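Local atomic coordinates of beta-galactosidase (Bacillus circulans, PDB entry 4MAD), a protein that probably hydrolyses terminal non-reducing beta-D-galactose residues from beta-D-galactosides, as a family 35 glycoside hydrolase built on a (beta/alpha)8 barrel. Residues A[102-107]-A[245-250]; A[64-69]-A[168-173]; A[270-275]-A[282-287]; A[211-214]-A[218-221]. All coordinates share one frame; numbering follows the deposited sequence.

Interaction 1 of 4, residues A[102-107]-A[245-250]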
loop_
_atom_site.group_PDB
_atom_site.type_symbol
_atom_site.label_atom_id
_atom_site.label_comp_id
_atom_site.label_asym_id
_atom_site.label_seq_id
_atom_site.Cartn_x
_atom_site.Cartn_y
_atom_site.Cartn_z
ATOM N N ILE A 102 -16.227 -5.775 9.534
ATOM C CA ILE A 102 -16.574 -5.851 8.136
ATOM C C ILE A 102 -15.278 -6.190 7.415
ATOM O O ILE A 102 -14.292 -5.625 7.703
ATOM C CB ILE A 102 -17.105 -4.534 7.615
ATOM C CG1 ILE A 102 -18.464 -4.212 8.237
ATOM C CG2 ILE A 102 -17.267 -4.570 6.149
ATOM C CD1 ILE A 102 -18.991 -2.882 7.918
ATOM N N VAL A 103 -15.326 -7.162 6.528
ATOM C CA VAL A 103 -14.168 -7.592 5.776
ATOM C C VAL A 103 -14.445 -7.276 4.311
ATOM O O VAL A 103 -15.492 -7.538 3.840
ATOM C CB VAL A 103 -13.935 -9.061 5.913
ATOM C CG1 VAL A 103 -12.778 -9.479 5.121
ATOM C CG2 VAL A 103 -13.688 -9.401 7.272
ATOM N N ARG A 104 -13.472 -6.818 3.655
ATOM C CA ARG A 104 -13.630 -6.368 2.318
ATOM C C ARG A 104 -12.601 -7.132 1.456
ATOM O O ARG A 104 -11.498 -6.746 1.357
ATOM C CB ARG A 104 -13.431 -4.854 2.205
ATOM C CG ARG A 104 -14.477 -4.035 2.942
ATOM C CD ARG A 104 -14.226 -2.535 2.912
ATOM N NE ARG A 104 -14.296 -1.996 1.557
ATOM C CZ ARG A 104 -14.004 -0.743 1.238
ATOM N NH1 ARG A 104 -13.615 0.110 2.178
ATOM N NH2 ARG A 104 -14.096 -0.337 -0.022
ATOM N N PRO A 105 -12.844 -8.367 1.040
ATOM C CA PRO A 105 -11.857 -9.301 0.510
ATOM C C PRO A 105 -11.430 -9.082 -0.955
ATOM O O PRO A 105 -10.602 -9.796 -1.430
ATOM C CB PRO A 105 -12.536 -10.629 0.674
ATOM C CG PRO A 105 -13.885 -10.343 0.536
ATOM C CD PRO A 105 -14.144 -9.010 1.118
ATOM N N GLY A 106 -11.939 -8.051 -1.584
ATOM C CA GLY A 106 -11.556 -7.747 -2.933
ATOM C C GLY A 106 -12.119 -8.736 -3.937
ATOM O O GLY A 106 -13.290 -8.847 -4.014
ATOM N N PRO A 107 -11.308 -9.379 -4.760
ATOM C CA PRO A 107 -9.876 -9.538 -4.625
ATOM C C PRO A 107 -8.959 -8.381 -4.960
ATOM O O PRO A 107 -7.819 -8.432 -4.619
ATOM C CB PRO A 107 -9.575 -10.719 -5.517
ATOM C CG PRO A 107 -10.601 -10.763 -6.457
ATOM C CD PRO A 107 -11.802 -10.045 -5.960
ATOM N N CYS A 245 -22.426 5.120 3.841
ATOM C CA CYS A 245 -21.220 5.584 3.205
ATOM C C CYS A 245 -20.118 4.630 3.584
ATOM O O CYS A 245 -19.652 4.661 4.646
ATOM C CB CYS A 245 -20.868 6.955 3.719
ATOM S SG CYS A 245 -19.336 7.589 3.056
ATOM N N MET A 246 -19.779 3.723 2.706
ATOM C CA MET A 246 -18.763 2.737 2.992
ATOM C C MET A 246 -17.302 3.213 3.091
ATOM O O MET A 246 -16.536 2.600 3.737
ATOM C CB MET A 246 -18.940 1.548 2.083
ATOM C CG MET A 246 -18.083 0.462 2.385
ATOM S SD MET A 246 -18.253 -0.366 3.949
ATOM C CE MET A 246 -19.966 -0.538 4.087
ATOM N N GLU A 247 -16.985 4.307 2.416
ATOM C CA GLU A 247 -15.769 5.045 2.609
ATOM C C GLU A 247 -16.091 6.550 2.683
ATOM O O GLU A 247 -16.417 7.145 1.735
ATOM C CB GLU A 247 -14.755 4.776 1.490
ATOM C CG GLU A 247 -14.496 3.319 1.196
ATOM C CD GLU A 247 -13.585 3.099 -0.007
ATOM O OE1 GLU A 247 -13.081 4.087 -0.548
ATOM O OE2 GLU A 247 -13.460 1.947 -0.408
ATOM N N PHE A 248 -16.018 7.112 3.863
ATOM C CA PHE A 248 -16.102 8.549 4.050
ATOM C C PHE A 248 -14.652 9.013 4.113
ATOM O O PHE A 248 -13.983 8.823 5.094
ATOM C CB PHE A 248 -16.876 8.877 5.327
ATOM C CG PHE A 248 -16.806 10.322 5.773
ATOM C CD1 PHE A 248 -16.787 11.364 4.893
ATOM C CD2 PHE A 248 -16.798 10.639 7.111
ATOM C CE1 PHE A 248 -16.742 12.655 5.379
ATOM C CE2 PHE A 248 -16.724 11.895 7.524
ATOM C CZ PHE A 248 -16.720 12.893 6.656
ATOM N N TRP A 249 -14.215 9.641 3.034
ATOM C CA TRP A 249 -12.846 10.050 2.883
ATOM C C TRP A 249 -12.678 11.353 3.666
ATOM O O TRP A 249 -12.757 12.413 3.132
ATOM C CB TRP A 249 -12.460 10.253 1.393
ATOM C CG TRP A 249 -12.727 9.074 0.556
ATOM C CD1 TRP A 249 -12.463 7.830 0.875
ATOM C CD2 TRP A 249 -13.299 9.046 -0.749
ATOM N NE1 TRP A 249 -12.839 6.992 -0.116
ATOM C CE2 TRP A 249 -13.379 7.726 -1.128
ATOM C CE3 TRP A 249 -13.774 10.013 -1.610
ATOM C CZ2 TRP A 249 -13.899 7.341 -2.332
ATOM C CZ3 TRP A 249 -14.301 9.623 -2.789
ATOM C CH2 TRP A 249 -14.349 8.312 -3.144
ATOM N N HIS A 250 -12.469 11.230 4.950
ATOM C CA HIS A 250 -12.399 12.404 5.809
ATOM C C HIS A 250 -11.013 13.012 5.828
ATOM O O HIS A 250 -10.776 14.017 6.402
ATOM C CB HIS A 250 -12.828 12.076 7.229
ATOM C CG HIS A 250 -11.823 11.304 7.983
ATOM N ND1 HIS A 250 -11.579 9.975 7.751
ATOM C CD2 HIS A 250 -10.952 11.680 8.928
ATOM C CE1 HIS A 250 -10.620 9.561 8.542
ATOM N NE2 HIS A 250 -10.224 10.572 9.268
#
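Arg-104, at the end of strand 100-104, and Glu-247, on strand 244-249, start from backbones 11.6 Å apart (CA to CA) on the third and seventh strands of the closed parallel barrel, so only long side chains bridge the space between them. Arg-104 turns at its third torsion (chi3 64°), and this bend sets its guanidinium against the Glu-247 carboxylate. There both terminal nitrogens meet one oxygen of the carboxylate. NH2 of Arg-104 makes a salt bridge to OE2 of Glu-247 through a nearly straight hydrogen bond; the modelled 2.4 Å is very short, and the exact length is doubtful. NH1 of Arg-104 adds a weak, bent bond to the same OE2 at 3.2 Å. The carboxylate reaches the guanidinium edge with the two planes 46° apart, while CG of Met-246 lies over one guanidinium face, 4.4 Å from CZ of Arg-104. The other oxygen, OE1 of Glu-247, accepts NE1 of Trp-249 at 2.9 Å on its anti lone pair, in the indole plane. With an alanine at Glu-247, the Arg-104 guanidinium would probably lose its close carboxylate partner and the Trp-249 N-H its acceptor. Glu-247 is the predicted nucleophile, and its side chain comes about 4 Å from that of Glu-171, the predicted proton donor. Holding both oxygens from different sides would fix the rotation of the carboxylate, consistent with the need to present it to the sugar in a set direction.

Interaction 2 of 4, residues A[64-69]-A[168-173]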
loop_
_atom_site.group_PDB
_atom_site.type_symbol
_atom_site.label_atom_id
_atom_site.label_comp_id
_atom_site.label_asym_id
_atom_site.label_seq_id
_atom_site.Cartn_x
_atom_site.Cartn_y
_atom_site.Cartn_z
ATOM N N GLU A 64 -13.409 -2.045 9.935
ATOM C CA GLU A 64 -13.464 -2.551 8.615
ATOM C C GLU A 64 -12.058 -2.652 8.076
ATOM O O GLU A 64 -11.320 -1.738 8.204
ATOM C CB GLU A 64 -14.286 -1.637 7.722
ATOM C CG GLU A 64 -14.293 -1.968 6.275
ATOM C CD GLU A 64 -13.098 -1.356 5.560
ATOM O OE1 GLU A 64 -12.894 -0.156 5.646
ATOM O OE2 GLU A 64 -12.375 -2.120 4.944
ATOM N N THR A 65 -11.739 -3.774 7.456
ATOM C CA THR A 65 -10.471 -3.919 6.818
ATOM C C THR A 65 -10.589 -4.576 5.463
ATOM O O THR A 65 -11.377 -5.418 5.277
ATOM C CB THR A 65 -9.497 -4.744 7.652
ATOM O OG1 THR A 65 -8.200 -4.722 7.070
ATOM C CG2 THR A 65 -9.979 -6.153 7.747
ATOM N N TYR A 66 -9.745 -4.166 4.540
ATOM C CA TYR A 66 -9.495 -4.899 3.334
ATOM C C TYR A 66 -8.657 -6.129 3.647
ATOM O O TYR A 66 -8.119 -6.215 4.700
ATOM C CB TYR A 66 -8.691 -4.078 2.344
ATOM C CG TYR A 66 -9.415 -3.023 1.579
ATOM C CD1 TYR A 66 -10.477 -3.312 0.778
ATOM C CD2 TYR A 66 -8.963 -1.730 1.589
ATOM C CE1 TYR A 66 -11.099 -2.319 0.051
ATOM C CE2 TYR A 66 -9.567 -0.779 0.888
ATOM C CZ TYR A 66 -10.642 -1.052 0.102
ATOM O OH TYR A 66 -11.257 -0.055 -0.597
ATOM N N VAL A 67 -8.594 -7.064 2.700
ATOM C CA VAL A 67 -7.659 -8.183 2.723
ATOM C C VAL A 67 -6.700 -8.074 1.548
ATOM O O VAL A 67 -7.141 -7.994 0.480
ATOM C CB VAL A 67 -8.355 -9.544 2.552
ATOM C CG1 VAL A 67 -7.381 -10.604 2.666
ATOM C CG2 VAL A 67 -9.474 -9.735 3.571
ATOM N N ALA A 68 -5.398 -8.148 1.789
ATOM C CA ALA A 68 -4.408 -7.899 0.785
ATOM C C ALA A 68 -3.918 -9.231 0.198
ATOM O O ALA A 68 -3.125 -9.884 0.767
ATOM C CB ALA A 68 -3.270 -7.152 1.389
ATOM N N TRP A 69 -4.396 -9.578 -0.976
ATOM C CA TRP A 69 -4.057 -10.844 -1.583
ATOM C C TRP A 69 -2.555 -10.985 -1.770
ATOM O O TRP A 69 -2.021 -11.946 -1.423
ATOM C CB TRP A 69 -4.764 -10.942 -2.942
ATOM C CG TRP A 69 -4.595 -12.209 -3.726
ATOM C CD1 TRP A 69 -3.907 -13.311 -3.379
ATOM C CD2 TRP A 69 -5.121 -12.467 -5.034
ATOM N NE1 TRP A 69 -3.991 -14.261 -4.369
ATOM C CE2 TRP A 69 -4.735 -13.756 -5.394
ATOM C CE3 TRP A 69 -5.901 -11.746 -5.915
ATOM C CZ2 TRP A 69 -5.098 -14.314 -6.596
ATOM C CZ3 TRP A 69 -6.261 -12.325 -7.119
ATOM C CH2 TRP A 69 -5.862 -13.581 -7.432
ATOM N N ILE A 168 -18.197 -7.333 -1.905
ATOM C CA ILE A 168 -17.926 -8.134 -3.043
ATOM C C ILE A 168 -16.884 -7.556 -3.937
ATOM O O ILE A 168 -15.869 -8.113 -4.022
ATOM C CB ILE A 168 -19.176 -8.590 -3.776
ATOM C CG1 ILE A 168 -19.925 -9.578 -2.880
ATOM C CG2 ILE A 168 -18.786 -9.225 -5.059
ATOM C CD1 ILE A 168 -21.274 -9.778 -3.209
ATOM N N GLU A 169 -17.023 -6.457 -4.589
ATOM C CA GLU A 169 -15.709 -6.232 -5.270
ATOM C C GLU A 169 -15.288 -4.980 -4.516
ATOM O O GLU A 169 -15.601 -4.769 -3.425
ATOM C CB GLU A 169 -15.884 -6.055 -6.769
ATOM C CG GLU A 169 -14.969 -6.823 -7.666
ATOM C CD GLU A 169 -13.923 -5.939 -8.277
ATOM O OE1 GLU A 169 -13.903 -4.751 -8.034
ATOM O OE2 GLU A 169 -13.101 -6.462 -8.988
ATOM N N ASN A 170 -14.495 -4.207 -5.175
ATOM C CA ASN A 170 -14.428 -2.804 -4.850
ATOM C C ASN A 170 -14.577 -1.698 -5.845
ATOM O O ASN A 170 -13.847 -1.624 -6.774
ATOM C CB ASN A 170 -13.056 -2.765 -4.213
ATOM C CG ASN A 170 -12.787 -1.467 -3.494
ATOM O OD1 ASN A 170 -13.221 -1.290 -2.417
ATOM N ND2 ASN A 170 -12.104 -0.562 -4.125
ATOM N N GLU A 171 -15.594 -0.877 -5.657
ATOM C CA GLU A 171 -15.811 0.220 -6.559
ATOM C C GLU A 171 -15.719 -0.269 -8.024
ATOM O O GLU A 171 -15.065 0.320 -8.828
ATOM C CB GLU A 171 -14.824 1.351 -6.266
ATOM C CG GLU A 171 -15.123 2.153 -5.052
ATOM C CD GLU A 171 -14.383 3.506 -4.948
ATOM O OE1 GLU A 171 -13.271 3.590 -5.463
ATOM O OE2 GLU A 171 -14.938 4.427 -4.340
ATOM N N TYR A 172 -16.389 -1.372 -8.324
ATOM C CA TYR A 172 -16.223 -1.991 -9.623
ATOM C C TYR A 172 -16.640 -1.066 -10.758
ATOM O O TYR A 172 -16.058 -1.079 -11.784
ATOM C CB TYR A 172 -16.885 -3.338 -9.742
ATOM C CG TYR A 172 -16.593 -4.022 -11.043
ATOM C CD1 TYR A 172 -15.319 -4.457 -11.369
ATOM C CD2 TYR A 172 -17.565 -4.176 -12.004
ATOM C CE1 TYR A 172 -15.059 -5.045 -12.552
ATOM C CE2 TYR A 172 -17.282 -4.751 -13.202
ATOM C CZ TYR A 172 -16.035 -5.198 -13.467
ATOM O OH TYR A 172 -15.762 -5.790 -14.639
ATOM N N GLY A 173 -17.650 -0.248 -10.507
ATOM C CA GLY A 173 -18.206 0.621 -11.488
ATOM C C GLY A 173 -17.255 1.659 -12.002
ATOM O O GLY A 173 -17.502 2.325 -12.975
HETATM O O HOH W 1 -12.137 2.212 -2.787
#
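OD1 of Asn-170 is approached by two side chains: OH of Tyr-66 lies 2.9 Å away, and Arg-104 adds a weak hydrogen bond through NH2. The amide oxygen sits at the edge of the Tyr-66 ring, near its plane, and is also 3.4 Å from CE1 of Tyr-66. Ring and amide planes stand 73° apart, so phenol and amide meet crosswise rather than stacked. A water closes a second path between the pair, donating to OH of Tyr-66 at 3.3 Å and accepting from ND2 of Asn-170 at 3.1 Å. With CG anti to the backbone N (chi1 -168°), the short Asn-170 side chain points at the phenol. The contact joins the carboxyl end of strand 62-66 to the loop after strand 163-167, where glycosidases of clan GH-A carry an Asn-Glu pair; here that pair is Asn-170 and Glu-171, the predicted proton donor. Were Tyr-66 a phenylalanine, the water would probably lose one anchor and the Asn-170 amide be freer to turn. Behind Asn-170, its backbone N donates to OE1 of Glu-169 at 3.0 Å, reaching that oxygen from above the carboxylate plane. OE1 of Glu-169 is in turn salt-bridged to Arg-131, so a second shell of charge stands behind the asparagine. The nearest atoms of the Tyr-66 and Glu-247 side chains are about 3 Å apart.

Interaction 3 of 4, residues A[270-275]-A[282-287]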
loop_
_atom_site.group_PDB
_atom_site.type_symbol
_atom_site.label_atom_id
_atom_site.label_comp_id
_atom_site.label_asym_id
_atom_site.label_seq_id
_atom_site.Cartn_x
_atom_site.Cartn_y
_atom_site.Cartn_z
ATOM N N GLU A 270 -18.866 18.640 9.476
ATOM C CA GLU A 270 -19.993 19.119 8.749
ATOM C C GLU A 270 -20.568 18.021 7.868
ATOM O O GLU A 270 -21.746 17.856 7.756
ATOM C CB GLU A 270 -19.608 20.312 7.924
ATOM C CG GLU A 270 -20.652 20.732 6.994
ATOM C CD GLU A 270 -20.533 22.194 6.565
ATOM O OE1 GLU A 270 -19.528 22.793 6.794
ATOM O OE2 GLU A 270 -21.454 22.700 5.979
ATOM N N THR A 271 -19.688 17.313 7.208
ATOM C CA THR A 271 -20.112 16.200 6.383
ATOM C C THR A 271 -20.647 15.003 7.150
ATOM O O THR A 271 -21.538 14.379 6.721
ATOM C CB THR A 271 -19.088 15.759 5.321
ATOM O OG1 THR A 271 -18.856 16.816 4.411
ATOM C CG2 THR A 271 -19.589 14.610 4.579
ATOM N N LEU A 272 -20.061 14.724 8.293
ATOM C CA LEU A 272 -20.490 13.625 9.101
ATOM C C LEU A 272 -21.922 13.858 9.563
ATOM O O LEU A 272 -22.711 12.999 9.529
ATOM C CB LEU A 272 -19.586 13.479 10.312
ATOM C CG LEU A 272 -20.008 12.485 11.382
ATOM C CD1 LEU A 272 -20.155 11.196 10.773
ATOM C CD2 LEU A 272 -19.055 12.416 12.454
ATOM N N GLU A 273 -22.221 15.069 9.996
ATOM C CA GLU A 273 -23.565 15.426 10.430
ATOM C C GLU A 273 -24.533 15.251 9.281
ATOM O O GLU A 273 -25.604 14.770 9.452
ATOM C CB GLU A 273 -23.633 16.859 10.938
ATOM C CG GLU A 273 -23.015 17.070 12.256
ATOM C CD GLU A 273 -23.998 16.823 13.384
ATOM O OE1 GLU A 273 -25.093 16.364 13.107
ATOM O OE2 GLU A 273 -23.665 17.088 14.519
ATOM N N GLU A 274 -24.094 15.610 8.085
ATOM C CA GLU A 274 -24.935 15.491 6.922
ATOM C C GLU A 274 -25.295 14.034 6.763
ATOM O O GLU A 274 -26.359 13.720 6.399
ATOM C CB GLU A 274 -24.225 16.014 5.673
ATOM C CG GLU A 274 -25.102 16.564 4.622
ATOM C CD GLU A 274 -24.380 16.869 3.281
ATOM O OE1 GLU A 274 -23.153 16.749 3.198
ATOM O OE2 GLU A 274 -25.078 17.209 2.333
ATOM N N ILE A 275 -24.338 13.176 6.974
ATOM C CA ILE A 275 -24.581 11.775 6.824
ATOM C C ILE A 275 -25.530 11.266 7.885
ATOM O O ILE A 275 -26.445 10.583 7.597
ATOM C CB ILE A 275 -23.284 10.971 6.935
ATOM C CG1 ILE A 275 -22.400 11.260 5.734
ATOM C CG2 ILE A 275 -23.563 9.520 7.091
ATOM C CD1 ILE A 275 -21.068 10.614 5.754
ATOM N N VAL A 282 -21.906 4.897 8.512
ATOM C CA VAL A 282 -20.679 5.408 7.964
ATOM C C VAL A 282 -19.469 4.563 8.304
ATOM O O VAL A 282 -19.376 4.018 9.346
ATOM C CB VAL A 282 -20.471 6.843 8.419
ATOM C CG1 VAL A 282 -20.363 6.902 9.893
ATOM C CG2 VAL A 282 -19.229 7.457 7.762
ATOM N N ASN A 283 -18.561 4.455 7.367
ATOM C CA ASN A 283 -17.245 3.885 7.592
ATOM C C ASN A 283 -16.177 4.926 7.315
ATOM O O ASN A 283 -16.042 5.346 6.240
ATOM C CB ASN A 283 -17.032 2.675 6.707
ATOM C CG ASN A 283 -15.725 1.981 6.955
ATOM O OD1 ASN A 283 -15.298 1.817 8.082
ATOM N ND2 ASN A 283 -15.092 1.549 5.873
ATOM N N PHE A 284 -15.453 5.330 8.334
ATOM C CA PHE A 284 -14.460 6.339 8.187
ATOM C C PHE A 284 -13.233 5.738 7.440
ATOM O O PHE A 284 -12.700 4.770 7.875
ATOM C CB PHE A 284 -14.043 6.879 9.554
ATOM C CG PHE A 284 -14.829 8.041 10.019
ATOM C CD1 PHE A 284 -14.263 9.243 10.109
ATOM C CD2 PHE A 284 -16.126 7.912 10.377
ATOM C CE1 PHE A 284 -14.995 10.308 10.508
ATOM C CE2 PHE A 284 -16.827 8.974 10.796
ATOM C CZ PHE A 284 -16.263 10.160 10.860
ATOM N N TYR A 285 -12.826 6.372 6.345
ATOM C CA TYR A 285 -11.638 6.008 5.633
ATOM C C TYR A 285 -10.616 7.158 5.628
ATOM O O TYR A 285 -10.843 8.129 4.990
ATOM C CB TYR A 285 -12.014 5.650 4.217
ATOM C CG TYR A 285 -10.937 4.871 3.514
ATOM C CD1 TYR A 285 -11.026 3.513 3.341
ATOM C CD2 TYR A 285 -9.791 5.492 3.097
ATOM C CE1 TYR A 285 -10.022 2.816 2.723
ATOM C CE2 TYR A 285 -8.788 4.796 2.518
ATOM C CZ TYR A 285 -8.905 3.467 2.310
ATOM O OH TYR A 285 -7.888 2.812 1.722
ATOM N N MET A 286 -9.490 7.033 6.330
ATOM C CA MET A 286 -9.138 5.933 7.212
ATOM C C MET A 286 -9.307 6.361 8.677
ATOM O O MET A 286 -9.066 7.474 8.999
ATOM C CB MET A 286 -7.688 5.571 7.029
ATOM C CG MET A 286 -7.318 5.005 5.741
ATOM S SD MET A 286 -7.905 3.427 5.411
ATOM C CE MET A 286 -7.076 2.527 6.646
ATOM N N ALA A 287 -9.775 5.479 9.532
ATOM C CA ALA A 287 -9.796 5.814 10.932
ATOM C C ALA A 287 -8.422 5.813 11.540
ATOM O O ALA A 287 -8.043 6.702 12.162
ATOM C CB ALA A 287 -10.674 4.890 11.712
#
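Leu-272 sends its CG anti to the backbone N (chi1 172°), and a chi1 of -91° brings the end of the Phe-284 ring to meet it. Both leucine methyls meet the far rim of the ring: CD2 of Leu-272 comes in at the edge, near the ring plane, 3.9 Å from CZ of Phe-284, and CD1 of Leu-272 lies 4.0 Å from CE2 of Phe-284. The two side chains stand at about a right angle. One helical turn further on, CD1 of Ile-275 comes within 4.2 Å of CG2 of Val-282, again crosswise. The other valine methyl, CG1, takes the crowded position between backbone N and carbonyl carbon; it is 4.4 Å from CD1 of Leu-272, so both branches of Val-282 serve the helix. All four side chains are buried, and the contact is wholly apolar. Helix 327-339 adds to it, touching both Leu-272 and Phe-284, and Phe-248 meets the Phe-284 ring edge-to-face. The axes of helix 270-275 and strand 282-284 approach to 10.7 Å and run nearly antiparallel, at 156°. This is the return half of a beta-alpha-beta unit, in which helix 265-276 packs outside the last strand of the (beta/alpha)8 barrel.

Interaction 4 of 4, residues A[211-214]-A[218-221]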
loop_
_atom_site.group_PDB
_atom_site.type_symbol
_atom_site.label_atom_id
_atom_site.label_comp_id
_atom_site.label_asym_id
_atom_site.label_seq_id
_atom_site.Cartn_x
_atom_site.Cartn_y
_atom_site.Cartn_z
ATOM N N GLY A 211 -22.479 0.194 -13.500
ATOM C CA GLY A 211 -21.437 -0.790 -13.649
ATOM C C GLY A 211 -21.176 -1.709 -12.490
ATOM O O GLY A 211 -20.816 -2.831 -12.653
ATOM N N GLY A 212 -21.242 -1.138 -11.298
ATOM C CA GLY A 212 -20.872 -1.859 -10.111
ATOM C C GLY A 212 -21.884 -2.589 -9.243
ATOM O O GLY A 212 -21.492 -3.348 -8.442
ATOM N N MET A 213 -23.169 -2.296 -9.381
ATOM C CA MET A 213 -24.184 -2.985 -8.607
ATOM C C MET A 213 -24.389 -4.390 -9.151
ATOM O O MET A 213 -24.245 -4.621 -10.330
ATOM C CB MET A 213 -25.485 -2.204 -8.557
ATOM C CG MET A 213 -25.362 -0.821 -8.033
ATOM S SD MET A 213 -26.897 0.106 -7.958
ATOM C CE MET A 213 -27.867 -1.048 -7.076
ATOM N N ILE A 214 -24.690 -5.302 -8.249
ATOM C CA ILE A 214 -25.019 -6.657 -8.556
ATOM C C ILE A 214 -26.481 -7.005 -8.185
ATOM O O ILE A 214 -26.968 -6.651 -7.160
ATOM C CB ILE A 214 -24.113 -7.661 -7.877
ATOM C CG1 ILE A 214 -22.667 -7.193 -7.845
ATOM C CG2 ILE A 214 -24.197 -8.939 -8.592
ATOM C CD1 ILE A 214 -21.791 -8.037 -7.055
ATOM N N PHE A 218 -27.023 -5.496 -1.805
ATOM C CA PHE A 218 -27.077 -4.168 -1.206
ATOM C C PHE A 218 -25.912 -3.321 -1.730
ATOM O O PHE A 218 -24.833 -3.768 -1.768
ATOM C CB PHE A 218 -26.966 -4.355 0.310
ATOM C CG PHE A 218 -27.013 -3.091 1.114
ATOM C CD1 PHE A 218 -28.042 -2.208 1.000
ATOM C CD2 PHE A 218 -26.034 -2.810 2.028
ATOM C CE1 PHE A 218 -28.060 -1.078 1.735
ATOM C CE2 PHE A 218 -26.064 -1.682 2.746
ATOM C CZ PHE A 218 -27.070 -0.822 2.598
ATOM N N GLU A 219 -26.185 -2.077 -2.063
ATOM C CA GLU A 219 -25.162 -1.140 -2.496
ATOM C C GLU A 219 -24.932 -0.009 -1.478
ATOM O O GLU A 219 -25.842 0.447 -0.843
ATOM C CB GLU A 219 -25.459 -0.579 -3.898
ATOM C CG GLU A 219 -24.574 0.513 -4.428
ATOM C CD GLU A 219 -23.208 0.023 -4.894
ATOM O OE1 GLU A 219 -22.570 -0.647 -4.122
ATOM O OE2 GLU A 219 -22.797 0.346 -6.012
ATOM N N THR A 220 -23.688 0.409 -1.373
ATOM C CA THR A 220 -23.295 1.519 -0.529
ATOM C C THR A 220 -22.545 2.501 -1.410
ATOM O O THR A 220 -22.160 2.127 -2.446
ATOM C CB THR A 220 -22.394 1.066 0.595
ATOM O OG1 THR A 220 -21.246 0.414 0.096
ATOM C CG2 THR A 220 -23.138 0.131 1.529
ATOM N N VAL A 221 -22.329 3.721 -1.087
ATOM C CA VAL A 221 -21.477 4.660 -1.785
ATOM C C VAL A 221 -20.345 5.226 -0.933
ATOM O O VAL A 221 -20.434 5.213 0.278
ATOM C CB VAL A 221 -22.300 5.837 -2.339
ATOM C CG1 VAL A 221 -23.291 5.349 -3.385
ATOM C CG2 VAL A 221 -23.019 6.561 -1.211
#
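Van der Waals contact between Met-213 and Glu-219 fills the tight return from helix to strand in the beta-alpha-beta unit of strand 197-202, helix 206-212 and strand 218-223, on the outer side of the (beta/alpha)8 barrel. Met-213 is the first residue to leave the helical conformation, and its CA lies 6.5 Å from that of Glu-219. The methionine lies obliquely alongside the carbon chain of the glutamate: CG of Met-213 is 3.9 Å from CG of Glu-219, and the bend at chi3 (52°) brings CE of Met-213 to 4.0 Å from CB of Glu-219. The glutamate itself folds at its second torsion (chi2 75°), which brings OE2 beside the last residue of the helix and Met-213. The polar end finds its strongest partner beyond the two segments, where OE1 of Glu-219 is hydrogen-bonded to Thr-200 OG1, although the place of this oxygen is less sure. Asp-202 brings a like charge close to OE2, and such crowding in a buried setting might favour a proton on one of the two acids. Leu-234 and Tyr-237 of helix 227-237 touch Glu-219 and Met-213 respectively. On the helix side, OE2 of Glu-219 stands 3.5 Å from CG of Met-213 and 4.5 Å from C of Gly-212.

Overall arrangement
From the N terminus, strand 62-66 opens interaction 2 and strand 100-104 opens interaction 1, which starts before interaction 2 closes at 168-173; the two cross. Interaction 4 then makes a short local closure, 211-214 to 218-221, within the span of interaction 1, which itself closes at 245-250. Interaction 3 follows in series, linking helix 265-276 to strand 281-284. Interactions 1 and 2 thus tie together the interior of the barrel at its active site, whereas 3 and 4 fasten helices to strands on its outside. Interaction 1 joins them: Met-246 N bonds to Val-221 O of interaction 4, and Met-246 O to Asn-283 ND2 of interaction 3.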